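Local coordinates for flagellar motor switch protein FliG (PDB 3AJC) that probably forms part of the switch complex at the base of the flagellar basal body, which contacts chemotaxis proteins and motor components that set the direction of rotation, at residues Gly90-Ala95 / Arg126-Val131; Lys109-Leu114 / Glu120-Ile125; Ile143-Arg148 / Arg209-Ala214. One frame throughout, in Å; residues are numbered along the deposited sequence.

The chain comprises the middle and C-terminal parts of FliG and is helical, without strands. After the middle-domain helices and an unmodelled linker, it enters helix 92-100, whose first turn meets Arg-128 in contact 1; this closes a loop of 30 mostly helical residues. Contact 2, between 109-114 and 120-125, is nested inside that loop and folds helices 104-117 and 119-128 into a hairpin. Ile-92 also packs on Leu-121, and Met-129 on Met-111, so the two contacts adjoin. Contact 3 follows in series, joining helix 140-147 to helix 194-213 across 60 residues. A salt bridge from Arg-127 to Glu-213 links these two groups of helices.

Contact 1: residues Gly90-Ala95 / Arg126-Val131; sequences GGIDTA and RRRMFV
Immediately ahead of the MFXF hinge of FliG, Arg-128 on helix 119-128 reaches across to Ile-92 and Asp-93 in the first turn of helix 92-100. The link is a salt bridge between Asp-93 OD2 and Arg-128 NH1, 2.7 Å apart. OD2 does not approach NH1 from the rim of the guanidinium; it sits over one face of the group, and Arg-128 CZ is only 3.2 Å from the same Asp-93 OD2. The carboxylate and guanidinium planes are inclined by 24°, with only OD2 over the guanidinium. A position above the plane is poorly placed for an N-H, which suggests that the attraction is largely electrostatic. The backbone N of Asp-93 lies at the edge of the guanidinium plane.

Below the charged end, the aliphatic part of Arg-128 rests on Ile-92. With CG1 beside the backbone N (chi1 -56°), Ile-92 puts its CG2 methyl opposite that N, where it presses on Arg-128 CG at 3.3 Å, a tight approach, and Ile-92 CB lies 3.5 Å from Arg-128 NH1. A bend at chi2 (-60°) turns the arginine from this methyl toward the aspartate. An alanine in place of Arg-128 removes both guanidinium and CG, and would probably leave the Asp-93 carboxylate without this countercharge and a gap beside Ile-92 CG2.

Met-129 is the first residue of the hinge motif, whose MFXF sequence joins the preceding helices to the rest of the C-terminal region. Its carbonyl oxygen accepts a hydrogen bond from Asn-100 ND2, a second tie to helix 92-100. Arg-209 NE approaches Arg-128 NE, like charge beside like, and the Asp-93 carboxylate would be expected to offset part of the resulting repulsion.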
ATOM      1  N   GLY A  90       1.171  -8.641  -8.802  1.00 59.02           N
ATOM      2  CA  GLY A  90       2.179  -7.643  -9.118  1.00 56.35           C
ATOM      3  C   GLY A  90       1.509  -6.282  -9.128  1.00 55.02           C
ATOM      4  O   GLY A  90       0.396  -6.143  -8.621  1.00 55.39           O
ATOM      5  N   GLY A  91       2.168  -5.274  -9.688  1.00 53.24           N
ATOM      6  CA  GLY A  91       1.558  -3.955  -9.739  1.00 52.39           C
ATOM      7  C   GLY A  91       2.056  -2.929  -8.733  1.00 52.33           C
ATOM      8  O   GLY A  91       2.916  -3.208  -7.894  1.00 51.31           O
ATOM      9  N   ILE A  92       1.489  -1.729  -8.821  1.00 50.97           N
ATOM     10  CA  ILE A  92       1.850  -0.616  -7.948  1.00 50.88           C
ATOM     11  C   ILE A  92       1.526  -0.856  -6.475  1.00 49.10           C
ATOM     12  O   ILE A  92       2.316  -0.503  -5.607  1.00 48.13           O
ATOM     13  CB  ILE A  92       1.151   0.692  -8.399  1.00 52.26           C
ATOM     14  CG1 ILE A  92       1.491   0.982  -9.865  1.00 52.85           C
ATOM     15  CG2 ILE A  92       1.582   1.855  -7.512  1.00 51.42           C
ATOM     16  CD1 ILE A  92       2.979   1.078 -10.148  1.00 53.10           C
ATOM     17  N   ASP A  93       0.367  -1.439  -6.192  1.00 47.27           N
ATOM     18  CA  ASP A  93      -0.020  -1.709  -4.808  1.00 46.43           C
ATOM     19  C   ASP A  93       0.941  -2.689  -4.123  1.00 43.18           C
ATOM     20  O   ASP A  93       1.356  -2.484  -2.985  1.00 40.72           O
ATOM     21  CB  ASP A  93      -1.451  -2.247  -4.764  1.00 50.28           C
ATOM     22  CG  ASP A  93      -2.465  -1.163  -4.440  1.00 55.03           C
ATOM     23  OD1 ASP A  93      -2.546  -0.760  -3.256  1.00 57.88           O
ATOM     24  OD2 ASP A  93      -3.169  -0.705  -5.368  1.00 56.19           O
ATOM     25  N   THR A  94       1.286  -3.761  -4.821  1.00 40.47           N
ATOM     26  CA  THR A  94       2.213  -4.745  -4.289  1.00 38.11           C
ATOM     27  C   THR A  94       3.532  -4.050  -3.932  1.00 34.82           C
ATOM     28  O   THR A  94       4.023  -4.162  -2.806  1.00 34.00           O
ATOM     29  CB  THR A  94       2.487  -5.837  -5.328  1.00 37.93           C
ATOM     30  OG1 THR A  94       1.243  -6.426  -5.714  1.00 39.08           O
ATOM     31  CG2 THR A  94       3.405  -6.920  -4.760  1.00 37.16           C
ATOM     32  N   ALA A  95       4.087  -3.327  -4.900  1.00 31.40           N
ATOM     33  CA  ALA A  95       5.341  -2.607  -4.717  1.00 30.23           C
ATOM     34  C   ALA A  95       5.298  -1.667  -3.509  1.00 29.27           C
ATOM     35  O   ALA A  95       6.205  -1.680  -2.674  1.00 30.00           O
ATOM     36  CB  ALA A  95       5.676  -1.826  -5.978  1.00 25.68           C
ATOM     37  N   ARG A 126       4.887   6.090  -4.367  1.00 39.38           N
ATOM     38  CA  ARG A 126       4.857   6.893  -3.169  1.00 42.14           C
ATOM     39  C   ARG A 126       3.416   7.153  -2.741  1.00 43.19           C
ATOM     40  O   ARG A 126       3.045   6.886  -1.591  1.00 42.06           O
ATOM     41  CB  ARG A 126       5.582   8.208  -3.421  1.00 45.61           C
ATOM     42  CG  ARG A 126       5.860   9.013  -2.169  1.00 50.10           C
ATOM     43  CD  ARG A 126       6.458  10.362  -2.507  1.00 54.44           C
ATOM     44  NE  ARG A 126       6.200  10.751  -3.891  1.00 61.03           N
ATOM     45  CZ  ARG A 126       6.970  10.404  -4.922  1.00 63.37           C
ATOM     46  NH1 ARG A 126       8.051   9.656  -4.724  1.00 64.55           N
ATOM     47  NH2 ARG A 126       6.663  10.806  -6.149  1.00 64.33           N
ATOM     48  N   ARG A 127       2.601   7.660  -3.664  1.00 42.44           N
ATOM     49  CA  ARG A 127       1.205   7.937  -3.344  1.00 43.77           C
ATOM     50  C   ARG A 127       0.444   6.674  -2.942  1.00 42.51           C
ATOM     51  O   ARG A 127      -0.486   6.738  -2.148  1.00 41.80           O
ATOM     52  CB  ARG A 127       0.509   8.647  -4.517  1.00 45.79           C
ATOM     53  CG  ARG A 127       0.917  10.125  -4.633  1.00 49.09           C
ATOM     54  CD  ARG A 127       0.137  10.897  -5.705  1.00 51.92           C
ATOM     55  NE  ARG A 127       0.421  10.425  -7.062  1.00 53.92           N
ATOM     56  CZ  ARG A 127      -0.273   9.484  -7.696  1.00 54.01           C
ATOM     57  NH1 ARG A 127      -1.308   8.902  -7.106  1.00 55.15           N
ATOM     58  NH2 ARG A 127       0.078   9.111  -8.918  1.00 54.02           N
ATOM     59  N   ARG A 128       0.843   5.526  -3.479  1.00 40.47           N
ATOM     60  CA  ARG A 128       0.180   4.278  -3.121  1.00 39.67           C
ATOM     61  C   ARG A 128       0.655   3.750  -1.765  1.00 36.89           C
ATOM     62  O   ARG A 128       0.068   2.815  -1.222  1.00 35.34           O
ATOM     63  CB  ARG A 128       0.422   3.214  -4.192  1.00 42.59           C
ATOM     64  CG  ARG A 128      -0.502   3.319  -5.380  1.00 50.19           C
ATOM     65  CD  ARG A 128      -1.945   3.172  -4.936  1.00 53.02           C
ATOM     66  NE  ARG A 128      -2.856   3.078  -6.070  1.00 58.69           N
ATOM     67  CZ  ARG A 128      -2.834   2.098  -6.966  1.00 60.30           C
ATOM     68  NH1 ARG A 128      -1.943   1.122  -6.865  1.00 63.78           N
ATOM     69  NH2 ARG A 128      -3.705   2.091  -7.965  1.00 63.26           N
ATOM     70  N   MET A 129       1.714   4.351  -1.229  1.00 34.51           N
ATOM     71  CA  MET A 129       2.282   3.939   0.061  1.00 35.28           C
ATOM     72  C   MET A 129       1.547   4.506   1.282  1.00 33.74           C
ATOM     73  O   MET A 129       1.802   4.103   2.415  1.00 33.71           O
ATOM     74  CB  MET A 129       3.759   4.346   0.136  1.00 31.34           C
ATOM     75  CG  MET A 129       4.703   3.412  -0.615  1.00 32.72           C
ATOM     76  SD  MET A 129       6.393   4.043  -0.645  1.00 32.72           S
ATOM     77  CE  MET A 129       6.918   3.733   1.087  1.00 31.99           C
ATOM     78  N   PHE A 130       0.641   5.444   1.035  1.00 33.68           N
ATOM     79  CA  PHE A 130      -0.129   6.096   2.089  1.00 30.48           C
ATOM     80  C   PHE A 130      -0.878   5.077   2.950  1.00 28.78           C
ATOM     81  O   PHE A 130      -1.633   4.255   2.429  1.00 29.47           O
ATOM     82  CB  PHE A 130      -1.137   7.064   1.447  1.00 32.93           C
ATOM     83  CG  PHE A 130      -1.699   8.082   2.403  1.00 33.66           C
ATOM     84  CD1 PHE A 130      -1.048   9.295   2.603  1.00 31.41           C
ATOM     85  CD2 PHE A 130      -2.853   7.815   3.127  1.00 32.14           C
ATOM     86  CE1 PHE A 130      -1.530  10.223   3.515  1.00 32.38           C
ATOM     87  CE2 PHE A 130      -3.350   8.741   4.051  1.00 34.43           C
ATOM     88  CZ  PHE A 130      -2.687   9.949   4.242  1.00 32.84           C
ATOM     89  N   VAL A 131      -0.649   5.104   4.258  1.00 26.71           N
ATOM     90  CA  VAL A 131      -1.366   4.203   5.160  1.00 28.15           C
ATOM     91  C   VAL A 131      -2.277   5.064   6.029  1.00 28.22           C
ATOM     92  O   VAL A 131      -2.137   6.284   6.068  1.00 29.13           O
ATOM     93  CB  VAL A 131      -0.423   3.377   6.080  1.00 28.81           C
ATOM     94  CG1 VAL A 131       0.401   2.413   5.234  1.00 28.06           C
ATOM     95  CG2 VAL A 131       0.458   4.298   6.918  1.00 27.05           C
TER

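Contact 2: residues Lys109-Leu114 / Glu120-Ile125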
ATOM      1  N   LYS A 109      16.692   4.340  -0.344  1.00 38.00           N
ATOM      2  CA  LYS A 109      17.630   4.149  -1.448  1.00 38.12           C
ATOM      3  C   LYS A 109      16.904   3.750  -2.740  1.00 36.62           C
ATOM      4  O   LYS A 109      17.240   4.222  -3.826  1.00 35.43           O
ATOM      5  CB  LYS A 109      18.656   3.072  -1.094  1.00 40.55           C
ATOM      6  CG  LYS A 109      19.579   3.426   0.066  1.00 47.02           C
ATOM      7  CD  LYS A 109      20.571   2.291   0.308  1.00 49.18           C
ATOM      8  CE  LYS A 109      21.624   2.661   1.329  1.00 50.91           C
ATOM      9  NZ  LYS A 109      22.646   1.573   1.427  1.00 55.14           N
ATOM     10  N   ILE A 110      15.919   2.867  -2.625  1.00 34.21           N
ATOM     11  CA  ILE A 110      15.176   2.438  -3.801  1.00 32.99           C
ATOM     12  C   ILE A 110      14.329   3.582  -4.371  1.00 34.15           C
ATOM     13  O   ILE A 110      14.216   3.743  -5.592  1.00 30.62           O
ATOM     14  CB  ILE A 110      14.243   1.255  -3.469  1.00 31.19           C
ATOM     15  CG1 ILE A 110      15.082   0.018  -3.115  1.00 31.86           C
ATOM     16  CG2 ILE A 110      13.310   0.996  -4.639  1.00 29.44           C
ATOM     17  CD1 ILE A 110      14.270  -1.217  -2.732  1.00 26.08           C
ATOM     18  N   MET A 111      13.735   4.369  -3.476  1.00 32.69           N
ATOM     19  CA  MET A 111      12.890   5.477  -3.890  1.00 35.13           C
ATOM     20  C   MET A 111      13.714   6.580  -4.550  1.00 36.84           C
ATOM     21  O   MET A 111      13.295   7.143  -5.560  1.00 36.24           O
ATOM     22  CB  MET A 111      12.104   6.029  -2.690  1.00 33.02           C
ATOM     23  CG  MET A 111      11.075   7.120  -3.037  1.00 33.46           C
ATOM     24  SD  MET A 111       9.901   6.653  -4.362  1.00 37.38           S
ATOM     25  CE  MET A 111       8.592   5.697  -3.449  1.00 35.21           C
ATOM     26  N   ASP A 112      14.880   6.885  -3.981  1.00 37.03           N
ATOM     27  CA  ASP A 112      15.748   7.908  -4.548  1.00 39.39           C
ATOM     28  C   ASP A 112      16.172   7.517  -5.957  1.00 39.68           C
ATOM     29  O   ASP A 112      16.200   8.353  -6.855  1.00 40.20           O
ATOM     30  CB  ASP A 112      16.997   8.119  -3.681  1.00 40.74           C
ATOM     31  CG  ASP A 112      16.711   8.940  -2.432  1.00 43.76           C
ATOM     32  OD1 ASP A 112      15.607   9.531  -2.334  1.00 43.62           O
ATOM     33  OD2 ASP A 112      17.599   9.002  -1.553  1.00 44.77           O
ATOM     34  N   LYS A 113      16.506   6.250  -6.157  1.00 40.00           N
ATOM     35  CA  LYS A 113      16.906   5.814  -7.480  1.00 41.51           C
ATOM     36  C   LYS A 113      15.738   5.887  -8.466  1.00 41.46           C
ATOM     37  O   LYS A 113      15.908   6.344  -9.592  1.00 41.88           O
ATOM     38  CB  LYS A 113      17.461   4.386  -7.460  1.00 42.86           C
ATOM     39  CG  LYS A 113      18.081   4.007  -8.802  1.00 48.23           C
ATOM     40  CD  LYS A 113      18.383   2.529  -8.938  1.00 51.06           C
ATOM     41  CE  LYS A 113      19.084   2.226 -10.264  1.00 52.92           C
ATOM     42  NZ  LYS A 113      19.213   0.754 -10.514  1.00 54.57           N
ATOM     43  N   LEU A 114      14.554   5.441  -8.052  1.00 40.76           N
ATOM     44  CA  LEU A 114      13.400   5.481  -8.947  1.00 41.15           C
ATOM     45  C   LEU A 114      13.048   6.917  -9.322  1.00 41.67           C
ATOM     46  O   LEU A 114      12.597   7.186 -10.437  1.00 41.51           O
ATOM     47  CB  LEU A 114      12.181   4.816  -8.306  1.00 39.89           C
ATOM     48  CG  LEU A 114      12.204   3.308  -8.055  1.00 41.03           C
ATOM     49  CD1 LEU A 114      10.859   2.889  -7.477  1.00 42.24           C
ATOM     50  CD2 LEU A 114      12.481   2.553  -9.347  1.00 41.19           C
ATOM     51  N   GLU A 120       8.009   9.193 -12.704  1.00 49.67           N
ATOM     52  CA  GLU A 120       6.562   9.009 -12.666  1.00 50.64           C
ATOM     53  C   GLU A 120       6.171   7.791 -11.850  1.00 49.32           C
ATOM     54  O   GLU A 120       5.324   7.876 -10.956  1.00 49.53           O
ATOM     55  CB  GLU A 120       5.996   8.858 -14.081  1.00 54.13           C
ATOM     56  CG  GLU A 120       4.888   9.851 -14.419  1.00 59.63           C
ATOM     57  CD  GLU A 120       3.702   9.772 -13.475  1.00 61.53           C
ATOM     58  OE1 GLU A 120       3.046   8.707 -13.423  1.00 63.87           O
ATOM     59  OE2 GLU A 120       3.427  10.776 -12.784  1.00 62.88           O
ATOM     60  N   LEU A 121       6.779   6.656 -12.175  1.00 46.70           N
ATOM     61  CA  LEU A 121       6.499   5.413 -11.476  1.00 43.05           C
ATOM     62  C   LEU A 121       6.774   5.602  -9.987  1.00 42.15           C
ATOM     63  O   LEU A 121       6.055   5.078  -9.131  1.00 41.00           O
ATOM     64  CB  LEU A 121       7.374   4.291 -12.040  1.00 40.78           C
ATOM     65  CG  LEU A 121       7.295   2.934 -11.331  1.00 42.06           C
ATOM     66  CD1 LEU A 121       5.871   2.419 -11.365  1.00 42.73           C
ATOM     67  CD2 LEU A 121       8.239   1.947 -11.987  1.00 39.72           C
ATOM     68  N   ALA A 122       7.823   6.358  -9.688  1.00 39.08           N
ATOM     69  CA  ALA A 122       8.190   6.615  -8.310  1.00 41.36           C
ATOM     70  C   ALA A 122       7.028   7.326  -7.628  1.00 42.59           C
ATOM     71  O   ALA A 122       6.655   6.991  -6.503  1.00 41.73           O
ATOM     72  CB  ALA A 122       9.452   7.474  -8.249  1.00 37.45           C
ATOM     73  N   ASP A 123       6.446   8.292  -8.332  1.00 43.92           N
ATOM     74  CA  ASP A 123       5.336   9.066  -7.798  1.00 45.09           C
ATOM     75  C   ASP A 123       4.092   8.208  -7.609  1.00 43.65           C
ATOM     76  O   ASP A 123       3.330   8.411  -6.669  1.00 43.72           O
ATOM     77  CB  ASP A 123       5.040  10.261  -8.714  1.00 49.74           C
ATOM     78  CG  ASP A 123       4.222  11.342  -8.020  1.00 54.03           C
ATOM     79  OD1 ASP A 123       2.972  11.319  -8.117  1.00 56.03           O
ATOM     80  OD2 ASP A 123       4.835  12.211  -7.363  1.00 55.31           O
ATOM     81  N   GLU A 124       3.884   7.246  -8.498  1.00 41.92           N
ATOM     82  CA  GLU A 124       2.736   6.364  -8.373  1.00 43.28           C
ATOM     83  C   GLU A 124       2.895   5.505  -7.117  1.00 42.27           C
ATOM     84  O   GLU A 124       1.941   5.306  -6.360  1.00 42.42           O
ATOM     85  CB  GLU A 124       2.612   5.466  -9.613  1.00 44.94           C
ATOM     86  CG  GLU A 124       1.872   6.116 -10.779  1.00 50.16           C
ATOM     87  CD  GLU A 124       2.070   5.387 -12.105  1.00 53.81           C
ATOM     88  OE1 GLU A 124       1.860   4.151 -12.167  1.00 55.85           O
ATOM     89  OE2 GLU A 124       2.427   6.060 -13.096  1.00 54.88           O
ATOM     90  N   ILE A 125       4.112   5.015  -6.889  1.00 41.92           N
ATOM     91  CA  ILE A 125       4.395   4.157  -5.738  1.00 39.65           C
ATOM     92  C   ILE A 125       4.291   4.910  -4.413  1.00 38.51           C
ATOM     93  O   ILE A 125       3.681   4.436  -3.459  1.00 36.00           O
ATOM     94  CB  ILE A 125       5.808   3.510  -5.871  1.00 39.11           C
ATOM     95  CG1 ILE A 125       5.842   2.633  -7.132  1.00 37.74           C
ATOM     96  CG2 ILE A 125       6.134   2.676  -4.627  1.00 34.53           C
ATOM     97  CD1 ILE A 125       7.171   1.963  -7.431  1.00 32.82           C
TER
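Met-111 and Leu-114, on one face of helix 104-117, pack against Ala-122 and Ile-125 of helix 119-128 in a helical hairpin, part of the armadillo-like helical architecture known for FliG. The two short segments run roughly antiparallel, at 139°, with their axes 9.1 Å apart. Their backbones come nearest at Leu-114 and Ala-122, whose CA atoms are 5.4 Å apart, a spacing suited to the small alanine.

The methyl of Ala-122 points at the backbone of the other helix and meets Leu-114 CB at 3.8 Å, while also touching the carbonyl carbon of the same leucine. From there the leucine side chain runs on to Ile-125, which it crosses at about a right angle, the two delta methyls Leu-114 CD1 and Ile-125 CD1 meeting at 3.8 Å.

Met-111 approaches in a different way. Its CG is anti to the backbone N (chi1 -174°), and bends at chi2 and chi3 curl the thioether over Ala-122: SD is 4.0 Å from Ala-122 CB. Met-111 runs alongside Ile-125 in the opposite sense, its CE against Ile-125 CG2; the other branch of the isoleucine, ending in CD1, serves Leu-114.

Three of the four residues are buried, and the side-chain packing is apolar. Beyond the hairpin, Leu-114 also touches Thr-53 of helix 49-60, and Lys-113 makes a salt bridge to Glu-54 of the same helix. This places the contact near the middle domain: the side chain of Leu-114 is about 9 Å from that of Arg-58, a residue of the EHPQR motif important for FliM interaction. At the hairpin interface itself, the methionine methyl also touches backbone, Met-111 CE lying 3.8 Å from Ala-122 O.

Contact 3: residues Ile143-Arg148 / Arg209-Ala214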
ATOM      1  N   ILE A 143      -7.666  17.435   6.102  1.00 38.00           N
ATOM      2  CA  ILE A 143      -8.409  16.441   6.867  1.00 38.19           C
ATOM      3  C   ILE A 143      -9.924  16.717   6.803  1.00 38.82           C
ATOM      4  O   ILE A 143     -10.716  15.792   6.619  1.00 37.82           O
ATOM      5  CB  ILE A 143      -7.912  16.420   8.329  1.00 35.83           C
ATOM      6  CG1 ILE A 143      -6.470  15.898   8.354  1.00 35.29           C
ATOM      7  CG2 ILE A 143      -8.835  15.584   9.197  1.00 36.50           C
ATOM      8  CD1 ILE A 143      -5.864  15.779   9.736  1.00 31.82           C
ATOM      9  N   GLN A 144     -10.314  17.985   6.940  1.00 39.17           N
ATOM     10  CA  GLN A 144     -11.722  18.374   6.852  1.00 41.14           C
ATOM     11  C   GLN A 144     -12.242  18.056   5.447  1.00 41.52           C
ATOM     12  O   GLN A 144     -13.339  17.532   5.273  1.00 43.53           O
ATOM     13  CB  GLN A 144     -11.873  19.869   7.139  1.00 41.60           C
ATOM     14  CG  GLN A 144     -11.714  20.241   8.612  1.00 41.76           C
ATOM     15  CD  GLN A 144     -11.238  21.677   8.817  1.00 43.64           C
ATOM     16  OE1 GLN A 144     -11.532  22.565   8.015  1.00 45.43           O
ATOM     17  NE2 GLN A 144     -10.510  21.909   9.909  1.00 40.68           N
ATOM     18  N   LEU A 145     -11.443  18.370   4.440  1.00 42.70           N
ATOM     19  CA  LEU A 145     -11.812  18.084   3.060  1.00 43.37           C
ATOM     20  C   LEU A 145     -12.191  16.598   2.946  1.00 42.57           C
ATOM     21  O   LEU A 145     -13.217  16.238   2.360  1.00 41.22           O
ATOM     22  CB  LEU A 145     -10.618  18.368   2.147  1.00 47.09           C
ATOM     23  CG  LEU A 145     -10.867  18.626   0.661  1.00 51.93           C
ATOM     24  CD1 LEU A 145     -11.094  20.130   0.457  1.00 52.97           C
ATOM     25  CD2 LEU A 145      -9.664  18.156  -0.162  1.00 53.31           C
ATOM     26  N   VAL A 146     -11.346  15.744   3.520  1.00 39.15           N
ATOM     27  CA  VAL A 146     -11.546  14.301   3.485  1.00 36.48           C
ATOM     28  C   VAL A 146     -12.800  13.844   4.236  1.00 34.99           C
ATOM     29  O   VAL A 146     -13.556  13.008   3.738  1.00 32.35           O
ATOM     30  CB  VAL A 146     -10.297  13.576   4.070  1.00 35.74           C
ATOM     31  CG1 VAL A 146     -10.521  12.057   4.138  1.00 29.81           C
ATOM     32  CG2 VAL A 146      -9.081  13.899   3.218  1.00 33.99           C
ATOM     33  N   LEU A 147     -13.009  14.393   5.429  1.00 34.96           N
ATOM     34  CA  LEU A 147     -14.153  14.035   6.261  1.00 37.43           C
ATOM     35  C   LEU A 147     -15.518  14.203   5.589  1.00 39.12           C
ATOM     36  O   LEU A 147     -16.423  13.383   5.777  1.00 37.70           O
ATOM     37  CB  LEU A 147     -14.108  14.830   7.567  1.00 36.39           C
ATOM     38  CG  LEU A 147     -12.921  14.484   8.475  1.00 35.91           C
ATOM     39  CD1 LEU A 147     -13.046  15.241   9.780  1.00 36.80           C
ATOM     40  CD2 LEU A 147     -12.882  12.988   8.742  1.00 34.08           C
ATOM     41  N   ARG A 148     -15.670  15.251   4.792  1.00 41.65           N
ATOM     42  CA  ARG A 148     -16.936  15.473   4.108  1.00 45.04           C
ATOM     43  C   ARG A 148     -17.265  14.348   3.133  1.00 43.76           C
ATOM     44  O   ARG A 148     -18.402  14.237   2.670  1.00 42.11           O
ATOM     45  CB  ARG A 148     -16.907  16.812   3.365  1.00 50.07           C
ATOM     46  CG  ARG A 148     -17.001  18.020   4.295  1.00 57.45           C
ATOM     47  CD  ARG A 148     -16.846  19.334   3.538  1.00 62.39           C
ATOM     48  NE  ARG A 148     -15.581  19.389   2.815  1.00 66.98           N
ATOM     49  CZ  ARG A 148     -15.060  20.501   2.308  1.00 71.33           C
ATOM     50  NH1 ARG A 148     -15.701  21.655   2.450  1.00 74.14           N
ATOM     51  NH2 ARG A 148     -13.898  20.464   1.661  1.00 72.11           N
ATOM     52  N   ARG A 209      -6.417   9.331  -1.836  1.00 45.10           N
ATOM     53  CA  ARG A 209      -5.670   9.161  -3.074  1.00 50.14           C
ATOM     54  C   ARG A 209      -6.356   9.897  -4.232  1.00 52.47           C
ATOM     55  O   ARG A 209      -5.687  10.453  -5.106  1.00 52.58           O
ATOM     56  CB  ARG A 209      -5.529   7.673  -3.395  1.00 51.10           C
ATOM     57  CG  ARG A 209      -4.384   7.352  -4.335  1.00 56.34           C
ATOM     58  CD  ARG A 209      -4.102   5.866  -4.340  1.00 59.86           C
ATOM     59  NE  ARG A 209      -5.172   5.100  -4.971  1.00 62.68           N
ATOM     60  CZ  ARG A 209      -5.640   3.946  -4.504  1.00 64.59           C
ATOM     61  NH1 ARG A 209      -5.137   3.421  -3.390  1.00 63.93           N
ATOM     62  NH2 ARG A 209      -6.606   3.311  -5.155  1.00 64.86           N
ATOM     63  N   ARG A 210      -7.688   9.907  -4.225  1.00 54.69           N
ATOM     64  CA  ARG A 210      -8.455  10.584  -5.268  1.00 58.12           C
ATOM     65  C   ARG A 210      -8.453  12.101  -5.104  1.00 59.09           C
ATOM     66  O   ARG A 210      -8.414  12.839  -6.090  1.00 58.75           O
ATOM     67  CB  ARG A 210      -9.903  10.085  -5.280  1.00 60.15           C
ATOM     68  CG  ARG A 210     -10.811  10.871  -6.213  1.00 63.58           C
ATOM     69  CD  ARG A 210     -12.212  10.273  -6.267  1.00 67.91           C
ATOM     70  NE  ARG A 210     -12.857  10.252  -4.956  1.00 71.33           N
ATOM     71  CZ  ARG A 210     -13.255  11.335  -4.296  1.00 72.56           C
ATOM     72  NH1 ARG A 210     -13.080  12.543  -4.820  1.00 72.78           N
ATOM     73  NH2 ARG A 210     -13.831  11.208  -3.106  1.00 73.98           N
ATOM     74  N   LEU A 211      -8.503  12.569  -3.860  1.00 60.65           N
ATOM     75  CA  LEU A 211      -8.502  14.004  -3.599  1.00 62.13           C
ATOM     76  C   LEU A 211      -7.149  14.650  -3.859  1.00 64.23           C
ATOM     77  O   LEU A 211      -7.048  15.871  -3.938  1.00 63.73           O
ATOM     78  CB  LEU A 211      -8.946  14.295  -2.166  1.00 59.79           C
ATOM     79  CG  LEU A 211     -10.453  14.228  -1.922  1.00 59.63           C
ATOM     80  CD1 LEU A 211     -10.746  14.588  -0.478  1.00 58.20           C
ATOM     81  CD2 LEU A 211     -11.173  15.191  -2.862  1.00 59.39           C
ATOM     82  N   GLU A 212      -6.107  13.837  -3.991  1.00 67.23           N
ATOM     83  CA  GLU A 212      -4.791  14.388  -4.262  1.00 72.16           C
ATOM     84  C   GLU A 212      -4.521  14.326  -5.758  1.00 74.51           C
ATOM     85  O   GLU A 212      -3.736  15.111  -6.292  1.00 75.36           O
ATOM     86  CB  GLU A 212      -3.713  13.638  -3.481  1.00 72.79           C
ATOM     87  CG  GLU A 212      -3.580  12.176  -3.807  1.00 76.03           C
ATOM     88  CD  GLU A 212      -2.506  11.521  -2.972  1.00 77.94           C
ATOM     89  OE1 GLU A 212      -1.382  12.063  -2.945  1.00 79.87           O
ATOM     90  OE2 GLU A 212      -2.776  10.474  -2.344  1.00 78.68           O
ATOM     91  N   GLU A 213      -5.175  13.381  -6.431  1.00 76.73           N
ATOM     92  CA  GLU A 213      -5.047  13.247  -7.877  1.00 77.74           C
ATOM     93  C   GLU A 213      -5.716  14.497  -8.423  1.00 77.78           C
ATOM     94  O   GLU A 213      -5.377  14.995  -9.497  1.00 78.25           O
ATOM     95  CB  GLU A 213      -5.786  12.000  -8.361  1.00 79.40           C
ATOM     96  CG  GLU A 213      -5.071  10.699  -8.050  1.00 81.56           C
ATOM     97  CD  GLU A 213      -4.141  10.266  -9.166  1.00 83.18           C
ATOM     98  OE1 GLU A 213      -3.425   9.258  -8.984  1.00 84.14           O
ATOM     99  OE2 GLU A 213      -4.133  10.928 -10.229  1.00 83.82           O
ATOM    100  N   ALA A 214      -6.673  15.000  -7.652  1.00 78.31           N
ATOM    101  CA  ALA A 214      -7.407  16.209  -7.994  1.00 78.80           C
ATOM    102  C   ALA A 214      -6.579  17.398  -7.507  1.00 79.46           C
ATOM    103  O   ALA A 214      -7.061  18.531  -7.453  1.00 80.41           O
ATOM    104  CB  ALA A 214      -8.772  16.203  -7.313  1.00 77.94           C
TER
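Leu-211 directs one delta methyl, CD1, at the flank of helix 140-147, where it overlaps Leu-145 and Val-146. The closer meeting is methyl to methyl, Leu-211 CD1 to Leu-145 CD2 at 3.7 Å. The same CD1 also lies 4.1 Å from Val-146 CG2 and equally far from the CA of that valine, so the one methyl touches the Leu-145 side chain and both the backbone CA and a methyl of Val-146. Leu-211 comes in at a slant to both side chains. An extended chi2 (-178°) carries Leu-211 CD1 outward from helix 194-213, while Leu-145 has CG anti to its backbone N (chi1 -159°), which sets its CD2 beside the incoming methyl.

The interface is small and wholly apolar, and rests on this single leucine from the second segment. Leu-211 is buried, with Ile-217 in the loop beyond the helix packing on it too, while Leu-145 touches Glu-216 of that loop. A long, weak ion pair between Arg-210 and Glu-149 lies nearby. Away from the annotated FliM-interaction motif, this is helix-to-helix core packing in the all-helical C-terminal domain of FliG, with Leu-211 in the last turn of helix 194-213 packed against helix 140-147.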